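Local coordinates for cysteine desulfurase (Thermococcus onnurineus, PDB 5B89), which probably catalyses the pyridoxal-phosphate-dependent removal of sulfur from L-cysteine, handing it to a sulfur carrier and leaving L-alanine, at residues 84-89 with 100-105. Residues are numbered along the deposited sequence; the frame is centred on the assembly and turned at random.
Sequences ESRKIV and IVFTKN. With PLP (pyridoxal-5'-phosphate), chain G.
R86 reaches from helix 73-93 to the edge strand 100-103 and gives a hydrogen bond from NH1 to the backbone oxygen I100 O at 2.8 Å. The bond is bent, with an N-H...O angle of 133°, and the donor stands above the carbonyl plane. With CG anti to the backbone N (chi1 -165°) and a bend at chi3, the R86 chain runs past I100, where R86 CG lies 3.8 Å from I100 CB. F102 CE2 sits over one face of the R86 guanidinium, 4.1 Å above its plane and offset toward the rim; ring and guanidinium planes are 41° apart, so this is no parallel stack. V89 divides its methyls between the two strand side chains: V89 CG1 packs on I100 CG2 at 3.9 Å, while V89 CG2 meets the edge of the F102 ring, 4.0 Å from F102 CE1. The axes of helix segment 84-89 and strand 100-103 come within 9.0 Å.

In the second shell, E285 forms a salt bridge with R86 NH1 and also accepts from F102 N, tying guanidinium and strand to one carboxylate. Beyond the strand, N105 N-caps helix 106-117 and lines the cofactor pocket, N105 CB lying 3.4 Å from PLP O3P.

A leucine in place of R86 would probably leave I100 O without this donor and the E285 carboxylate without its cationic mate. The chemistry thus implies a buried guanidinium whose charge is probably balanced by E285, with I100 O taking a further N-H, joining helix 73-93 to the margin of the seven-stranded sheet in this class-V aminotransferase family member.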
loop_
_atom_site.group_PDB
_atom_site.type_symbol
_atom_site.label_atom_id
_atom_site.label_comp_id
_atom_site.label_asym_id
_atom_site.label_seq_id
_atom_site.Cartn_x
_atom_site.Cartn_y
_atom_site.Cartn_z
ATOM N N GLU B 84 -10.341 5.641 -14.225
ATOM C CA GLU B 84 -10.269 7.131 -14.358
ATOM C C GLU B 84 -9.030 7.695 -13.607
ATOM O O GLU B 84 -8.333 8.607 -14.084
ATOM C CB GLU B 84 -11.537 7.802 -13.969
ATOM C CG GLU B 84 -11.560 9.285 -13.990
ATOM C CD GLU B 84 -12.723 9.918 -13.200
ATOM O OE1 GLU B 84 -12.821 9.949 -11.951
ATOM O OE2 GLU B 84 -13.606 10.546 -13.887
ATOM N N SER B 85 -8.806 7.204 -12.384
ATOM C CA SER B 85 -7.761 7.716 -11.529
ATOM C C SER B 85 -6.423 7.340 -12.176
ATOM O O SER B 85 -5.557 8.213 -12.149
ATOM C CB SER B 85 -7.919 6.993 -10.149
ATOM O OG SER B 85 -9.126 7.378 -9.517
ATOM N N ARG B 86 -6.241 6.173 -12.732
ATOM C CA ARG B 86 -5.012 5.854 -13.379
ATOM C C ARG B 86 -4.793 6.785 -14.591
ATOM O O ARG B 86 -3.709 7.198 -14.830
ATOM C CB ARG B 86 -4.996 4.428 -13.888
ATOM C CG ARG B 86 -3.619 3.907 -14.251
ATOM C CD ARG B 86 -3.638 2.582 -14.978
ATOM N NE ARG B 86 -4.335 1.531 -14.262
ATOM C CZ ARG B 86 -3.836 0.850 -13.259
ATOM N NH1 ARG B 86 -2.634 1.060 -12.775
ATOM N NH2 ARG B 86 -4.604 -0.059 -12.706
ATOM N N LYS B 87 -5.845 7.045 -15.355
ATOM C CA LYS B 87 -5.692 8.012 -16.495
ATOM C C LYS B 87 -5.306 9.350 -16.005
ATOM O O LYS B 87 -4.511 10.062 -16.689
ATOM C CB LYS B 87 -7.009 8.019 -17.323
ATOM C CG LYS B 87 -6.836 8.825 -18.621
ATOM C CD LYS B 87 -5.916 8.183 -19.621
ATOM C CE LYS B 87 -5.966 9.011 -20.887
ATOM N NZ LYS B 87 -4.942 8.462 -21.771
ATOM N N ILE B 88 -5.892 9.875 -14.945
ATOM C CA ILE B 88 -5.567 11.186 -14.421
ATOM C C ILE B 88 -4.056 11.213 -14.037
ATOM O O ILE B 88 -3.383 12.210 -14.257
ATOM C CB ILE B 88 -6.524 11.594 -13.253
ATOM C CG1 ILE B 88 -7.900 11.913 -13.839
ATOM C CG2 ILE B 88 -5.993 12.693 -12.410
ATOM C CD1 ILE B 88 -9.006 11.927 -12.775
ATOM N N VAL B 89 -3.558 10.169 -13.358
ATOM C CA VAL B 89 -2.153 10.134 -12.951
ATOM C C VAL B 89 -1.282 10.106 -14.226
ATOM O O VAL B 89 -0.265 10.801 -14.294
ATOM C CB VAL B 89 -1.906 8.870 -12.100
ATOM C CG1 VAL B 89 -0.405 8.724 -11.871
ATOM C CG2 VAL B 89 -2.628 9.013 -10.791
ATOM N N ILE B 100 1.371 3.229 -15.919
ATOM C CA ILE B 100 1.180 3.622 -14.493
ATOM C C ILE B 100 0.850 2.445 -13.616
ATOM O O ILE B 100 -0.147 1.749 -13.922
ATOM C CB ILE B 100 0.141 4.699 -14.347
ATOM C CG1 ILE B 100 0.461 5.990 -15.159
ATOM C CG2 ILE B 100 -0.186 4.998 -12.902
ATOM C CD1 ILE B 100 1.761 6.579 -14.712
ATOM N N VAL B 101 1.679 2.190 -12.598
ATOM C CA VAL B 101 1.427 1.121 -11.604
ATOM C C VAL B 101 1.222 1.813 -10.256
ATOM O O VAL B 101 2.004 2.671 -9.840
ATOM C CB VAL B 101 2.595 0.177 -11.539
ATOM C CG1 VAL B 101 2.543 -0.905 -10.436
ATOM C CG2 VAL B 101 2.828 -0.549 -12.905
ATOM N N PHE B 102 0.200 1.405 -9.503
ATOM C CA PHE B 102 0.022 1.884 -8.159
ATOM C C PHE B 102 0.730 0.994 -7.168
ATOM O O PHE B 102 0.677 -0.233 -7.188
ATOM C CB PHE B 102 -1.465 2.006 -7.821
ATOM C CG PHE B 102 -2.174 3.091 -8.574
ATOM C CD1 PHE B 102 -1.801 4.406 -8.349
ATOM C CD2 PHE B 102 -3.222 2.853 -9.461
ATOM C CE1 PHE B 102 -2.422 5.444 -9.019
ATOM C CE2 PHE B 102 -3.860 3.910 -10.091
ATOM C CZ PHE B 102 -3.521 5.193 -9.850
ATOM N N THR B 103 1.380 1.668 -6.233
ATOM C CA THR B 103 2.134 1.095 -5.135
ATOM C C THR B 103 1.699 1.757 -3.827
ATOM O O THR B 103 0.780 2.487 -3.817
ATOM C CB THR B 103 3.648 1.358 -5.315
ATOM O OG1 THR B 103 3.880 2.749 -5.251
ATOM C CG2 THR B 103 4.094 0.856 -6.661
ATOM N N LYS B 104 2.405 1.481 -2.739
ATOM C CA LYS B 104 2.025 2.120 -1.474
ATOM C C LYS B 104 2.691 3.458 -1.221
ATOM O O LYS B 104 2.209 4.248 -0.507
ATOM C CB LYS B 104 2.194 1.193 -0.249
ATOM C CG LYS B 104 3.511 1.248 0.420
ATOM C CD LYS B 104 3.476 0.558 1.782
ATOM C CE LYS B 104 3.409 -0.921 1.517
ATOM N NZ LYS B 104 4.555 -1.384 0.650
ATOM N N ASN B 105 3.825 3.655 -1.853
ATOM C CA ASN B 105 4.627 4.861 -1.692
ATOM C C ASN B 105 5.834 4.834 -2.638
ATOM O O ASN B 105 6.045 3.890 -3.303
ATOM C CB ASN B 105 5.107 5.036 -0.226
ATOM C CG ASN B 105 5.880 3.835 0.306
ATOM O OD1 ASN B 105 6.530 3.155 -0.382
ATOM N ND2 ASN B 105 5.729 3.605 1.579
HETATM N N1 PLP G . 12.585 10.194 -1.871
HETATM C C2 PLP G . 12.500 11.521 -1.579
HETATM C C2A PLP G . 13.343 12.538 -2.315
HETATM C C3 PLP G . 11.627 11.882 -0.537
HETATM O O3 PLP G . 11.500 13.191 -0.208
HETATM C C4 PLP G . 10.826 10.898 0.099
HETATM C C4A PLP G . 9.912 11.362 1.301
HETATM C C5 PLP G . 10.934 9.554 -0.341
HETATM C C6 PLP G . 11.835 9.195 -1.320
HETATM C C5A PLP G . 10.109 8.489 0.375
HETATM O O4P PLP G . 8.695 8.715 0.089
HETATM P P PLP G . 7.772 7.729 0.846
HETATM O O1P PLP G . 6.438 8.186 0.495
HETATM O O2P PLP G . 8.087 7.933 2.330
HETATM O O3P PLP G . 8.110 6.373 0.437
#